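Long-range contact in prolyl oligopeptidase (Galerina marginata, PDB 5N4B), which cleaves peptide bonds after proline and converts a 25-residue intermediate into a macrocycle during amanitin toxin biosynthesis: residues C367-R379 with I385-R397. The protein carries 1 engineered substitution. Residues are numbered along the deposited sequence; the frame is centred on the assembly and turned at random. Where two conformers were deposited one is given.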
loop_
_atom_site.group_PDB
_atom_site.type_symbol
_atom_site.label_atom_id
_atom_site.label_comp_id
_atom_site.label_asym_id
_atom_site.label_seq_id
_atom_site.Cartn_x
_atom_site.Cartn_y
_atom_site.Cartn_z
ATOM N N CYS A 367 -16.490 6.044 -14.865
ATOM C CA CYS A 367 -17.725 6.358 -15.549
ATOM C C CYS A 367 -18.891 5.977 -14.646
ATOM O O CYS A 367 -18.874 4.893 -14.044
ATOM C CB CYS A 367 -17.783 5.549 -16.839
ATOM S SG CYS A 367 -19.243 5.808 -17.864
ATOM N N ALA A 368 -19.873 6.844 -14.567
ATOM C CA ALA A 368 -21.019 6.692 -13.682
ATOM C C ALA A 368 -22.299 6.990 -14.435
ATOM O O ALA A 368 -22.361 7.876 -15.306
ATOM C CB ALA A 368 -20.923 7.627 -12.485
ATOM N N ASN A 369 -23.351 6.269 -14.071
ATOM C CA ASN A 369 -24.672 6.495 -14.666
ATOM C C ASN A 369 -24.571 6.485 -16.186
ATOM O O ASN A 369 -25.120 7.360 -16.872
ATOM C CB ASN A 369 -25.325 7.780 -14.156
ATOM C CG ASN A 369 -26.788 7.916 -14.558
ATOM O OD1 ASN A 369 -27.491 6.913 -14.712
ATOM N ND2 ASN A 369 -27.255 9.168 -14.707
ATOM N N GLU A 370 -23.838 5.503 -16.687
ATOM C CA GLU A 370 -23.639 5.199 -18.100
ATOM C C GLU A 370 -22.823 6.202 -18.905
ATOM O O GLU A 370 -22.066 5.773 -19.781
ATOM C CB GLU A 370 -24.955 4.947 -18.831
ATOM C CG GLU A 370 -25.713 3.680 -18.355
ATOM C CD GLU A 370 -25.072 2.313 -18.734
ATOM O OE1 GLU A 370 -23.870 2.205 -19.064
ATOM O OE2 GLU A 370 -25.806 1.291 -18.647
ATOM N N GLU A 371 -22.968 7.501 -18.648
ATOM C CA GLU A 371 -22.418 8.503 -19.558
ATOM C C GLU A 371 -21.618 9.605 -18.879
ATOM O O GLU A 371 -21.014 10.426 -19.587
ATOM C CB GLU A 371 -23.539 9.136 -20.393
ATOM C CG GLU A 371 -24.536 9.924 -19.654
ATOM C CD GLU A 371 -25.499 10.645 -20.615
ATOM O OE1 GLU A 371 -26.175 9.936 -21.400
ATOM O OE2 GLU A 371 -25.531 11.902 -20.604
ATOM N N TYR A 372 -21.641 9.690 -17.560
ATOM C CA TYR A 372 -20.946 10.730 -16.820
ATOM C C TYR A 372 -19.594 10.207 -16.361
ATOM O O TYR A 372 -19.314 9.008 -16.345
ATOM C CB TYR A 372 -21.740 11.185 -15.598
ATOM C CG TYR A 372 -23.038 11.881 -15.865
ATOM C CD1 TYR A 372 -24.160 11.174 -16.207
ATOM C CD2 TYR A 372 -23.113 13.254 -15.772
ATOM C CE1 TYR A 372 -25.378 11.852 -16.462
ATOM C CE2 TYR A 372 -24.300 13.941 -16.003
ATOM C CZ TYR A 372 -25.431 13.226 -16.354
ATOM O OH TYR A 372 -26.643 13.869 -16.595
ATOM N N PHE A 373 -18.735 11.126 -15.975
ATOM C CA PHE A 373 -17.432 10.764 -15.439
ATOM C C PHE A 373 -17.224 11.477 -14.121
ATOM O O PHE A 373 -17.532 12.655 -13.994
ATOM C CB PHE A 373 -16.301 11.089 -16.407
ATOM C CG PHE A 373 -16.402 10.357 -17.701
ATOM C CD1 PHE A 373 -15.824 9.111 -17.823
ATOM C CD2 PHE A 373 -17.111 10.876 -18.747
ATOM C CE1 PHE A 373 -15.918 8.398 -18.998
ATOM C CE2 PHE A 373 -17.190 10.160 -19.934
ATOM C CZ PHE A 373 -16.615 8.949 -20.068
ATOM N N VAL A 374 -16.698 10.762 -13.131
ATOM C CA VAL A 374 -16.318 11.320 -11.832
ATOM C C VAL A 374 -14.800 11.277 -11.791
ATOM O O VAL A 374 -14.203 10.243 -12.092
ATOM C CB VAL A 374 -16.951 10.550 -10.667
ATOM C CG1 VAL A 374 -16.687 11.239 -9.341
ATOM C CG2 VAL A 374 -18.467 10.353 -10.879
ATOM N N ALA A 375 -14.172 12.422 -11.471
ATOM C CA ALA A 375 -12.722 12.562 -11.503
ATOM C C ALA A 375 -12.239 13.046 -10.157
ATOM O O ALA A 375 -12.844 13.927 -9.550
ATOM C CB ALA A 375 -12.313 13.606 -12.545
ATOM N N ILE A 376 -11.116 12.490 -9.709
ATOM C CA ILE A 376 -10.412 12.983 -8.526
ATOM C C ILE A 376 -9.100 13.555 -9.007
ATOM O O ILE A 376 -8.315 12.861 -9.678
ATOM C CB ILE A 376 -10.200 11.898 -7.474
ATOM C CG1 ILE A 376 -11.556 11.509 -6.903
ATOM C CG2 ILE A 376 -9.259 12.417 -6.349
ATOM C CD1 ILE A 376 -11.475 10.306 -6.040
ATOM N N TYR A 377 -8.887 14.830 -8.689
ATOM C CA TYR A 377 -7.632 15.532 -8.899
ATOM C C TYR A 377 -6.934 15.694 -7.571
ATOM O O TYR A 377 -7.563 16.017 -6.541
ATOM C CB TYR A 377 -7.869 16.906 -9.491
ATOM C CG TYR A 377 -8.122 16.886 -10.958
ATOM C CD1 TYR A 377 -7.059 16.881 -11.823
ATOM C CD2 TYR A 377 -9.401 16.870 -11.472
ATOM C CE1 TYR A 377 -7.246 16.843 -13.213
ATOM C CE2 TYR A 377 -9.601 16.874 -12.839
ATOM C CZ TYR A 377 -8.516 16.836 -13.683
ATOM O OH TYR A 377 -8.811 16.781 -15.031
ATOM N N LYS A 378 -5.649 15.459 -7.575
ATOM C CA LYS A 378 -4.813 15.658 -6.402
ATOM C C LYS A 378 -4.038 16.952 -6.627
ATOM O O LYS A 378 -3.142 16.985 -7.463
ATOM C CB LYS A 378 -3.895 14.467 -6.175
ATOM C CG LYS A 378 -3.176 14.494 -4.838
ATOM C CD LYS A 378 -2.196 13.376 -4.671
ATOM C CE LYS A 378 -2.868 11.991 -4.760
ATOM N NZ LYS A 378 -3.921 11.768 -3.754
ATOM N N ARG A 379 -4.413 18.023 -5.928
ATOM C CA ARG A 379 -3.812 19.334 -6.102
ATOM C C ARG A 379 -3.149 19.682 -4.766
ATOM O O ARG A 379 -3.820 19.716 -3.716
ATOM C CB ARG A 379 -4.894 20.363 -6.457
ATOM C CG ARG A 379 -4.277 21.728 -6.741
ATOM C CD ARG A 379 -5.347 22.852 -6.794
ATOM N NE ARG A 379 -6.417 22.368 -7.599
ATOM C CZ ARG A 379 -6.410 22.306 -8.923
ATOM N NH1 ARG A 379 -5.375 22.765 -9.628
ATOM N NH2 ARG A 379 -7.479 21.764 -9.528
ATOM N N ILE A 385 -12.901 16.493 -5.991
ATOM C CA ILE A 385 -13.796 15.605 -6.728
ATOM C C ILE A 385 -14.659 16.421 -7.666
ATOM O O ILE A 385 -15.295 17.386 -7.239
ATOM C CB ILE A 385 -14.658 14.774 -5.761
ATOM C CG1 ILE A 385 -13.783 14.062 -4.701
ATOM C CG2 ILE A 385 -15.466 13.759 -6.564
ATOM C CD1 ILE A 385 -13.903 14.668 -3.351
ATOM N N TYR A 386 -14.746 15.995 -8.930
ATOM C CA TYR A 386 -15.536 16.695 -9.953
ATOM C C TYR A 386 -16.408 15.712 -10.713
ATOM O O TYR A 386 -16.000 14.592 -10.992
ATOM C CB TYR A 386 -14.640 17.458 -10.957
ATOM C CG TYR A 386 -13.807 18.524 -10.301
ATOM C CD1 TYR A 386 -12.568 18.221 -9.779
ATOM C CD2 TYR A 386 -14.280 19.791 -10.131
ATOM C CE1 TYR A 386 -11.814 19.193 -9.149
ATOM C CE2 TYR A 386 -13.534 20.765 -9.549
ATOM C CZ TYR A 386 -12.309 20.465 -9.033
ATOM O OH TYR A 386 -11.600 21.456 -8.374
ATOM N N LEU A 387 -17.576 16.197 -11.146
ATOM C CA LEU A 387 -18.477 15.496 -12.045
ATOM C C LEU A 387 -18.351 16.123 -13.427
ATOM O O LEU A 387 -18.394 17.354 -13.546
ATOM C CB LEU A 387 -19.910 15.602 -11.520
ATOM C CG LEU A 387 -20.939 14.900 -12.370
ATOM C CD1 LEU A 387 -20.758 13.383 -12.346
ATOM C CD2 LEU A 387 -22.332 15.273 -11.826
ATOM N N TYR A 388 -18.203 15.293 -14.428
ATOM C CA TYR A 388 -18.117 15.676 -15.842
ATOM C C TYR A 388 -19.242 15.042 -16.645
ATOM O O TYR A 388 -19.666 13.911 -16.380
ATOM C CB TYR A 388 -16.822 15.170 -16.464
ATOM C CG TYR A 388 -15.594 15.953 -16.083
ATOM C CD1 TYR A 388 -14.972 15.775 -14.849
ATOM C CD2 TYR A 388 -15.056 16.876 -16.949
ATOM C CE1 TYR A 388 -13.882 16.527 -14.496
ATOM C CE2 TYR A 388 -13.914 17.624 -16.598
ATOM C CZ TYR A 388 -13.347 17.412 -15.375
ATOM O OH TYR A 388 -12.236 18.170 -15.045
ATOM N N SER A 389 -19.715 15.764 -17.643
ATOM C CA SER A 389 -20.696 15.236 -18.567
ATOM C C SER A 389 -20.067 14.383 -19.643
ATOM O O SER A 389 -18.852 14.312 -19.802
ATOM C CB SER A 389 -21.423 16.406 -19.243
ATOM O OG SER A 389 -20.566 17.042 -20.217
ATOM N N LYS A 390 -20.937 13.765 -20.449
ATOM C CA LYS A 390 -20.498 12.968 -21.579
ATOM C C LYS A 390 -19.726 13.806 -22.593
ATOM O O LYS A 390 -18.929 13.251 -23.340
ATOM C CB LYS A 390 -21.734 12.332 -22.247
ATOM C CG LYS A 390 -22.693 13.310 -22.932
ATOM C CD LYS A 390 -23.852 12.594 -23.649
ATOM C CE LYS A 390 -24.672 13.571 -24.458
ATOM N NZ LYS A 390 -25.887 12.894 -24.955
ATOM N N ALA A 391 -19.976 15.122 -22.642
ATOM C CA ALA A 391 -19.265 16.018 -23.538
ATOM C C ALA A 391 -17.980 16.548 -22.927
ATOM O O ALA A 391 -17.366 17.451 -23.501
ATOM C CB ALA A 391 -20.168 17.166 -23.961
ATOM N N GLY A 392 -17.557 16.001 -21.812
ATOM C CA GLY A 392 -16.333 16.430 -21.182
ATOM C C GLY A 392 -16.415 17.769 -20.510
ATOM O O GLY A 392 -15.376 18.394 -20.290
ATOM N N VAL A 393 -17.600 18.207 -20.119
ATOM C CA VAL A 393 -17.749 19.484 -19.440
ATOM C C VAL A 393 -17.681 19.249 -17.949
ATOM O O VAL A 393 -18.418 18.410 -17.417
ATOM C CB VAL A 393 -19.065 20.184 -19.833
ATOM C CG1 VAL A 393 -19.195 21.491 -19.065
ATOM C CG2 VAL A 393 -19.149 20.438 -21.315
ATOM N N GLN A 394 -16.812 19.980 -17.260
ATOM C CA GLN A 394 -16.800 19.902 -15.806
ATOM C C GLN A 394 -18.041 20.589 -15.277
ATOM O O GLN A 394 -18.210 21.802 -15.476
ATOM C CB GLN A 394 -15.547 20.577 -15.284
ATOM C CG GLN A 394 -15.260 20.228 -13.834
ATOM C CD GLN A 394 -14.082 21.003 -13.328
ATOM O OE1 GLN A 394 -12.921 20.564 -13.446
ATOM N NE2 GLN A 394 -14.354 22.141 -12.779
ATOM N N LEU A 395 -18.914 19.833 -14.609
ATOM C CA LEU A 395 -20.218 20.321 -14.187
ATOM C C LEU A 395 -20.205 20.927 -12.815
ATOM O O LEU A 395 -20.846 21.965 -12.588
ATOM C CB LEU A 395 -21.248 19.192 -14.229
ATOM C CG LEU A 395 -21.521 18.572 -15.612
ATOM C CD1 LEU A 395 -22.453 17.395 -15.495
ATOM C CD2 LEU A 395 -22.059 19.575 -16.589
ATOM N N THR A 396 -19.510 20.282 -11.880
ATOM C CA THR A 396 -19.577 20.717 -10.503
ATOM C C THR A 396 -18.427 20.072 -9.738
ATOM O O THR A 396 -17.931 18.999 -10.107
ATOM C CB THR A 396 -20.934 20.385 -9.871
ATOM O OG1 THR A 396 -21.049 21.020 -8.595
ATOM C CG2 THR A 396 -21.134 18.959 -9.707
ATOM N N ARG A 397 -18.051 20.723 -8.652
ATOM C CA ARG A 397 -17.146 20.170 -7.657
ATOM C C ARG A 397 -18.005 19.587 -6.537
ATOM O O ARG A 397 -18.937 20.255 -6.042
ATOM C CB ARG A 397 -16.207 21.231 -7.106
ATOM C CG ARG A 397 -15.209 20.628 -6.086
ATOM C CD ARG A 397 -14.109 21.565 -5.756
ATOM N NE ARG A 397 -13.250 20.996 -4.728
ATOM C CZ ARG A 397 -12.283 21.665 -4.173
ATOM N NH1 ARG A 397 -12.015 22.895 -4.584
ATOM N NH2 ARG A 397 -11.601 21.138 -3.215
HETATM O O HOH W 1 -23.693 13.501 -19.464
HETATM O O HOH W 2 -27.054 10.548 -23.560
HETATM O O HOH W 3 -27.427 12.900 -22.361
#
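Glu-371 and Lys-390 meet at the end of an antiparallel strand pair and show how opposite charges can associate without a direct salt bridge. OE2 of Glu-371 lies 3.5 Å from the methylene CD of Lys-390 but 4.5 Å from its NZ. One water bridges OE2 and NZ, and another ties OE2 to the Lys-390 backbone N. Tyr-372 sets CB against CD1 of Leu-387; with CG beside the backbone N (chi1 -66°), its ring meets CD1 of Leu-395 at the CE2 edge, 3.9 Å away. Phe-373 then begins the regular ladder, exchanging N-H...O bonds in both directions with Tyr-388. These are the middle strands of a four-stranded antiparallel blade of the beta-propeller domain, a W-shaped meander, one of whose outer strands, 394-398, has a classic beta bulge where Leu-395 and Thr-396 both face Leu-387. Val-374 puts CG1 beside CG2 of Ile-385 (3.9 Å), on the side packed against strands 405-409 and 416-423 of the next blade. The methyl of Ala-375 touches CE1 of Tyr-388 at 3.8 Å, while the Ala-375 backbone N and O form the second pair of bonds, with Tyr-386. Ile-376 lies alongside Ile-385, pointing the same way. The side chains of Tyr-377 and Tyr-386 cross at about a right angle, CD2 of Tyr-377 3.8 Å from CD1 of Tyr-386; the Tyr-386 hydroxyl is hydrogen-bonded to Glu-384, which also forms a salt bridge with Arg-379.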